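Long-range contacts in unsaturated glucuronyl hydrolase (Streptococcus agalactiae, PDB 2ZZR), which hydrolyses unsaturated hyaluronan, chondroitin and heparin disaccharides, releasing the unsaturated uronic acid from both (1->3) and (1->4) glycosidic bonds: residues 21-27 / 339-344; 28-32 / 386-390. All coordinates share one frame; numbering follows the deposited sequence.

Packing between helices from early and late in the sequence is well illustrated by interactions 1 and 2, whose centres lie about 8 Å apart on the same side of the molecule. Both draw on helix 25-46: its first turn and the loop before it meet helix 328-346 in interaction 1, and its next turn packs on the last helix, 376-390, in interaction 2. The segments alternate along the sequence, 21-27, 28-32, 339-344, 386-390, with more than 300 residues between the partners of each. The two contacts merge where Ile343 touches both Ala31 and Leu386. Early and late helices of this family 88 alpha barrel are thereby joined, away from the substrate-binding residues.

Interaction 1: 21-27 / 339-344; sequences RLLTKIE and LRSLIE
A capping box at the start of helix 25-46 doubles here as the docking site for Arg340 of helix 328-346, whose guanidinium meets Glu27, Leu23 and Arg21. Within the box, Glu27 N donates to Thr24 OG1, and Thr24 N returns a bond to Glu27 OE1 of 2.9 Å, along that oxygen's anti lone pair. The same carboxylate is gripped end-on by Arg340. Arg340 NH1 reaches Glu27 OE2 at 2.8 Å in an almost straight bond, coming from above the carboxylate plane. Arg340 NH2 takes Glu27 OE1 on its syn side at 3.1 Å. With carboxylate and guanidinium planes 55° apart, the two flat groups are twisted out of a common plane. NH1 also binds Glu344 OE2 one helical turn on, completing a salt-bridge network, and Arg340 NH2 donates to Arg21 O at 3.2 Å, from above the carbonyl plane.

Both faces of the Arg340 guanidinium are occupied. Leu23 CD2 sits over the centre of one, 3.8 Å from Arg340 CZ, and its sister CD1 turns to Leu339 and Ile343. On the opposite face the Arg21 guanidinium stacks offset, centres 4.1 Å apart and planes at 24°; a bend at chi3 (-68°) folds its chain back over Arg340. Two waters link the Arg21 nitrogens to the two Glu344 oxygens, and a third joins Arg21 O to Arg340 NE.

The carboxylates of Glu27 and Glu344, the latter partly through waters, probably balance the charge of the two stacked guanidinium groups, while the bonds round its edge fix the rotation of the Arg340 guanidinium.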
loop_
_atom_site.group_PDB
_atom_site.type_symbol
_atom_site.label_atom_id
_atom_site.label_comp_id
_atom_site.label_asym_id
_atom_site.label_seq_id
_atom_site.Cartn_x
_atom_site.Cartn_y
_atom_site.Cartn_z
ATOM N N ARG A 21 9.915 14.399 -18.815
ATOM C CA ARG A 21 11.229 14.606 -18.216
ATOM C C ARG A 21 11.363 13.715 -16.993
ATOM O O ARG A 21 10.490 13.713 -16.123
ATOM C CB ARG A 21 11.406 16.063 -17.774
ATOM C CG ARG A 21 11.433 17.096 -18.890
ATOM C CD ARG A 21 11.013 18.461 -18.354
ATOM N NE ARG A 21 9.596 18.450 -17.987
ATOM C CZ ARG A 21 9.075 19.064 -16.927
ATOM N NH1 ARG A 21 7.773 18.973 -16.700
ATOM N NH2 ARG A 21 9.843 19.757 -16.092
ATOM N N LEU A 22 12.462 12.968 -16.916
ATOM C CA LEU A 22 12.765 12.199 -15.710
ATOM C C LEU A 22 13.035 13.132 -14.534
ATOM O O LEU A 22 13.620 14.206 -14.701
ATOM C CB LEU A 22 13.966 11.268 -15.937
ATOM C CG LEU A 22 13.826 10.178 -17.007
ATOM C CD1 LEU A 22 15.163 9.478 -17.221
ATOM C CD2 LEU A 22 12.740 9.167 -16.652
ATOM N N LEU A 23 12.597 12.721 -13.347
ATOM C CA LEU A 23 12.829 13.475 -12.122
ATOM C C LEU A 23 14.307 13.523 -11.767
ATOM O O LEU A 23 14.993 12.500 -11.782
ATOM C CB LEU A 23 12.034 12.877 -10.959
ATOM C CG LEU A 23 10.541 13.212 -10.898
ATOM C CD1 LEU A 23 9.852 12.265 -9.928
ATOM C CD2 LEU A 23 10.313 14.681 -10.496
ATOM N N THR A 24 14.792 14.721 -11.452
ATOM C CA THR A 24 16.191 14.899 -11.093
ATOM C C THR A 24 16.401 14.746 -9.597
ATOM O O THR A 24 15.451 14.810 -8.809
ATOM C CB THR A 24 16.730 16.275 -11.537
ATOM O OG1 THR A 24 16.103 17.301 -10.760
ATOM C CG2 THR A 24 16.474 16.508 -13.023
ATOM N N LYS A 25 17.656 14.555 -9.206
ATOM C CA LYS A 25 18.004 14.424 -7.807
ATOM C C LYS A 25 17.550 15.637 -6.988
ATOM O O LYS A 25 16.986 15.474 -5.906
ATOM C CB LYS A 25 19.506 14.178 -7.641
ATOM C CG LYS A 25 19.917 13.903 -6.211
ATOM C CD LYS A 25 21.402 13.660 -6.083
ATOM C CE LYS A 25 21.791 13.525 -4.624
ATOM N NZ LYS A 25 23.267 13.528 -4.434
ATOM N N ILE A 26 17.781 16.844 -7.506
ATOM C CA ILE A 26 17.368 18.052 -6.787
ATOM C C ILE A 26 15.850 18.158 -6.643
ATOM O O ILE A 26 15.362 18.580 -5.599
ATOM C CB ILE A 26 17.992 19.366 -7.375
ATOM C CG1 ILE A 26 17.752 20.550 -6.432
ATOM C CG2 ILE A 26 17.455 19.673 -8.762
ATOM C CD1 ILE A 26 18.416 20.402 -5.075
ATOM N N GLU A 27 15.112 17.747 -7.673
ATOM C CA GLU A 27 13.644 17.779 -7.623
ATOM C C GLU A 27 13.108 16.851 -6.531
ATOM O O GLU A 27 12.261 17.251 -5.723
ATOM C CB GLU A 27 13.032 17.429 -8.979
ATOM C CG GLU A 27 13.134 18.553 -10.018
ATOM C CD GLU A 27 12.673 18.126 -11.397
ATOM O OE1 GLU A 27 12.996 16.995 -11.820
ATOM O OE2 GLU A 27 11.988 18.926 -12.067
ATOM N N LEU A 339 4.828 10.487 -10.322
ATOM C CA LEU A 339 5.458 11.055 -9.138
ATOM C C LEU A 339 5.698 12.560 -9.300
ATOM O O LEU A 339 5.514 13.322 -8.345
ATOM C CB LEU A 339 6.756 10.315 -8.791
ATOM C CG LEU A 339 7.447 10.660 -7.461
ATOM C CD1 LEU A 339 6.505 10.591 -6.241
ATOM C CD2 LEU A 339 8.656 9.764 -7.252
ATOM N N ARG A 340 6.105 12.980 -10.498
ATOM C CA ARG A 340 6.282 14.411 -10.779
ATOM C C ARG A 340 4.991 15.180 -10.496
ATOM O O ARG A 340 5.017 16.209 -9.821
ATOM C CB ARG A 340 6.727 14.663 -12.222
ATOM C CG ARG A 340 6.883 16.157 -12.535
ATOM C CD ARG A 340 7.339 16.430 -13.959
ATOM N NE ARG A 340 8.710 15.986 -14.213
ATOM C CZ ARG A 340 9.806 16.593 -13.756
ATOM N NH1 ARG A 340 9.715 17.679 -12.998
ATOM N NH2 ARG A 340 11.003 16.106 -14.054
ATOM N N SER A 341 3.871 14.671 -11.008
ATOM C CA SER A 341 2.571 15.297 -10.770
ATOM C C SER A 341 2.224 15.362 -9.283
ATOM O O SER A 341 1.731 16.385 -8.805
ATOM C CB SER A 341 1.466 14.588 -11.542
ATOM O OG SER A 341 1.527 14.925 -12.915
ATOM N N LEU A 342 2.494 14.281 -8.547
ATOM C CA LEU A 342 2.253 14.298 -7.107
ATOM C C LEU A 342 3.062 15.407 -6.428
ATOM O O LEU A 342 2.517 16.196 -5.651
ATOM C CB LEU A 342 2.541 12.931 -6.475
ATOM C CG LEU A 342 1.608 11.778 -6.858
ATOM C CD1 LEU A 342 2.040 10.510 -6.146
ATOM C CD2 LEU A 342 0.136 12.088 -6.546
ATOM N N ILE A 343 4.353 15.475 -6.747
ATOM C CA ILE A 343 5.250 16.467 -6.164
ATOM C C ILE A 343 4.794 17.887 -6.502
ATOM O O ILE A 343 4.703 18.746 -5.615
ATOM C CB ILE A 343 6.713 16.271 -6.660
ATOM C CG1 ILE A 343 7.309 14.978 -6.096
ATOM C CG2 ILE A 343 7.591 17.466 -6.263
ATOM C CD1 ILE A 343 8.563 14.511 -6.835
ATOM N N GLU A 344 4.495 18.117 -7.777
ATOM C CA GLU A 344 4.298 19.476 -8.288
ATOM C C GLU A 344 2.882 20.014 -8.104
ATOM O O GLU A 344 2.678 21.233 -8.061
ATOM C CB GLU A 344 4.688 19.553 -9.766
ATOM C CG GLU A 344 6.175 19.347 -10.030
ATOM C CD GLU A 344 6.549 19.467 -11.499
ATOM O OE1 GLU A 344 5.648 19.602 -12.353
ATOM O OE2 GLU A 344 7.763 19.416 -11.798
HETATM O O HOH W 1 8.020 13.489 -15.291
HETATM O O HOH W 2 8.993 21.257 -13.502
HETATM O O HOH W 3 6.026 19.890 -15.030
#

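Interaction 2: 28-32 / 386-390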
loop_
_atom_site.group_PDB
_atom_site.type_symbol
_atom_site.label_atom_id
_atom_site.label_comp_id
_atom_site.label_asym_id
_atom_site.label_seq_id
_atom_site.Cartn_x
_atom_site.Cartn_y
_atom_site.Cartn_z
ATOM N N VAL A 28 13.619 15.622 -6.497
ATOM C CA VAL A 28 13.216 14.651 -5.478
ATOM C C VAL A 28 13.693 15.075 -4.082
ATOM O O VAL A 28 12.946 14.982 -3.100
ATOM C CB VAL A 28 13.678 13.212 -5.851
ATOM C CG1 VAL A 28 13.382 12.224 -4.725
ATOM C CG2 VAL A 28 12.994 12.771 -7.143
ATOM N N GLU A 29 14.927 15.571 -4.009
ATOM C CA GLU A 29 15.515 16.058 -2.762
ATOM C C GLU A 29 14.665 17.163 -2.131
ATOM O O GLU A 29 14.405 17.146 -0.928
ATOM C CB GLU A 29 16.898 16.611 -3.059
ATOM C CG GLU A 29 17.889 16.517 -1.949
ATOM C CD GLU A 29 19.284 16.802 -2.463
ATOM O OE1 GLU A 29 19.528 17.948 -2.897
ATOM O OE2 GLU A 29 20.124 15.882 -2.453
ATOM N N GLU A 30 14.241 18.116 -2.953
ATOM C CA GLU A 30 13.422 19.238 -2.488
ATOM C C GLU A 30 12.022 18.796 -2.043
ATOM O O GLU A 30 11.483 19.327 -1.061
ATOM C CB GLU A 30 13.381 20.356 -3.533
ATOM C CG GLU A 30 14.722 21.103 -3.602
ATOM C CD GLU A 30 14.759 22.265 -4.580
ATOM O OE1 GLU A 30 13.807 22.448 -5.367
ATOM O OE2 GLU A 30 15.774 22.997 -4.567
ATOM N N ALA A 31 11.458 17.807 -2.741
ATOM C CA ALA A 31 10.178 17.203 -2.334
ATOM C C ALA A 31 10.299 16.495 -0.983
ATOM O O ALA A 31 9.411 16.611 -0.122
ATOM C CB ALA A 31 9.663 16.247 -3.413
ATOM N N ILE A 32 11.397 15.761 -0.796
ATOM C CA ILE A 32 11.669 15.092 0.473
ATOM C C ILE A 32 11.810 16.116 1.598
ATOM O O ILE A 32 11.237 15.950 2.683
ATOM C CB ILE A 32 12.941 14.207 0.410
ATOM C CG1 ILE A 32 12.703 12.985 -0.489
ATOM C CG2 ILE A 32 13.351 13.752 1.805
ATOM C CD1 ILE A 32 13.965 12.162 -0.778
ATOM N N LEU A 386 9.370 8.714 -2.932
ATOM C CA LEU A 386 10.462 9.682 -2.958
ATOM C C LEU A 386 11.783 9.036 -2.544
ATOM O O LEU A 386 12.806 9.185 -3.246
ATOM C CB LEU A 386 10.134 10.879 -2.065
ATOM C CG LEU A 386 9.011 11.787 -2.578
ATOM C CD1 LEU A 386 8.736 12.889 -1.537
ATOM C CD2 LEU A 386 9.344 12.387 -3.941
ATOM N N ILE A 387 11.750 8.308 -1.425
ATOM C CA ILE A 387 12.930 7.618 -0.891
ATOM C C ILE A 387 13.408 6.503 -1.840
ATOM O O ILE A 387 14.614 6.342 -2.054
ATOM C CB ILE A 387 12.687 7.086 0.561
ATOM C CG1 ILE A 387 12.496 8.251 1.554
ATOM C CG2 ILE A 387 13.808 6.128 1.029
ATOM C CD1 ILE A 387 13.709 9.194 1.724
ATOM N N ARG A 388 12.463 5.760 -2.423
ATOM C CA ARG A 388 12.790 4.769 -3.458
ATOM C C ARG A 388 13.606 5.375 -4.602
ATOM O O ARG A 388 14.595 4.785 -5.047
ATOM C CB ARG A 388 11.518 4.131 -4.028
ATOM C CG ARG A 388 10.983 2.954 -3.213
ATOM C CD ARG A 388 9.633 2.499 -3.774
ATOM N NE ARG A 388 9.186 1.247 -3.159
ATOM C CZ ARG A 388 9.581 0.036 -3.549
ATOM N NH1 ARG A 388 10.425 -0.104 -4.570
ATOM N NH2 ARG A 388 9.133 -1.043 -2.918
ATOM N N PHE A 389 13.184 6.543 -5.081
ATOM C CA PHE A 389 13.842 7.198 -6.215
ATOM C C PHE A 389 15.216 7.729 -5.831
ATOM O O PHE A 389 16.143 7.741 -6.653
ATOM C CB PHE A 389 12.979 8.350 -6.726
ATOM C CG PHE A 389 11.973 7.952 -7.759
ATOM C CD1 PHE A 389 11.068 6.916 -7.520
ATOM C CD2 PHE A 389 11.902 8.637 -8.966
ATOM C CE1 PHE A 389 10.120 6.563 -8.478
ATOM C CE2 PHE A 389 10.960 8.292 -9.928
ATOM C CZ PHE A 389 10.068 7.253 -9.683
ATOM N N TYR A 390 15.326 8.160 -4.578
ATOM C CA TYR A 390 16.485 8.903 -4.088
ATOM C C TYR A 390 17.671 8.033 -3.677
ATOM O O TYR A 390 18.835 8.430 -3.830
ATOM C CB TYR A 390 16.062 9.781 -2.911
ATOM C CG TYR A 390 17.108 10.793 -2.513
ATOM C CD1 TYR A 390 17.327 11.933 -3.287
ATOM C CD2 TYR A 390 17.873 10.609 -1.367
ATOM C CE1 TYR A 390 18.287 12.873 -2.924
ATOM C CE2 TYR A 390 18.846 11.540 -0.997
ATOM C CZ TYR A 390 19.040 12.662 -1.781
ATOM O OH TYR A 390 19.987 13.588 -1.411
#
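Tyr390, in the last turn of helix 376-390, reaches across to helix 25-46 and touches it from CB to its hydroxyl. Tyr390 CB lies 3.8 Å from Ile32 CD1 and close to Val28 CG1. CG meets Ile32 CD1 again, obliquely to the ring. Farther out, Tyr390 CE1 runs beside the Glu29 chain, 3.8 Å from Glu29 CG. At the tip, Tyr390 OH donates to the anti lone pair of Glu29 OE2 over 2.5 Å; the oxygen lies near the ring plane, with the carboxylate turned 64° from it. CG of Glu29 stands roughly opposite its backbone N (chi1 -150°), and the extended chain carries the carboxylate out to the phenol.

Behind this tyrosine the helices run in broadly opposite directions, their short segments at 145°, with the segment axes 9.8 Å apart at closest approach. Val28 CG1 rests 3.4 Å from Leu386 O, Ala31 CB faces both Leu386 methyls, and Ile32 CG1 meets Leu386 CB at 3.7 Å. Tyr83 of helix 70-84 flanks the Tyr390 ring and also touches Glu29 and Ile32.

The contact thus pairs a buried aliphatic seam with one short phenol-carboxylate bond at its margin, which holds the ring alongside Glu29 and probably favours the charged form of that carboxylate.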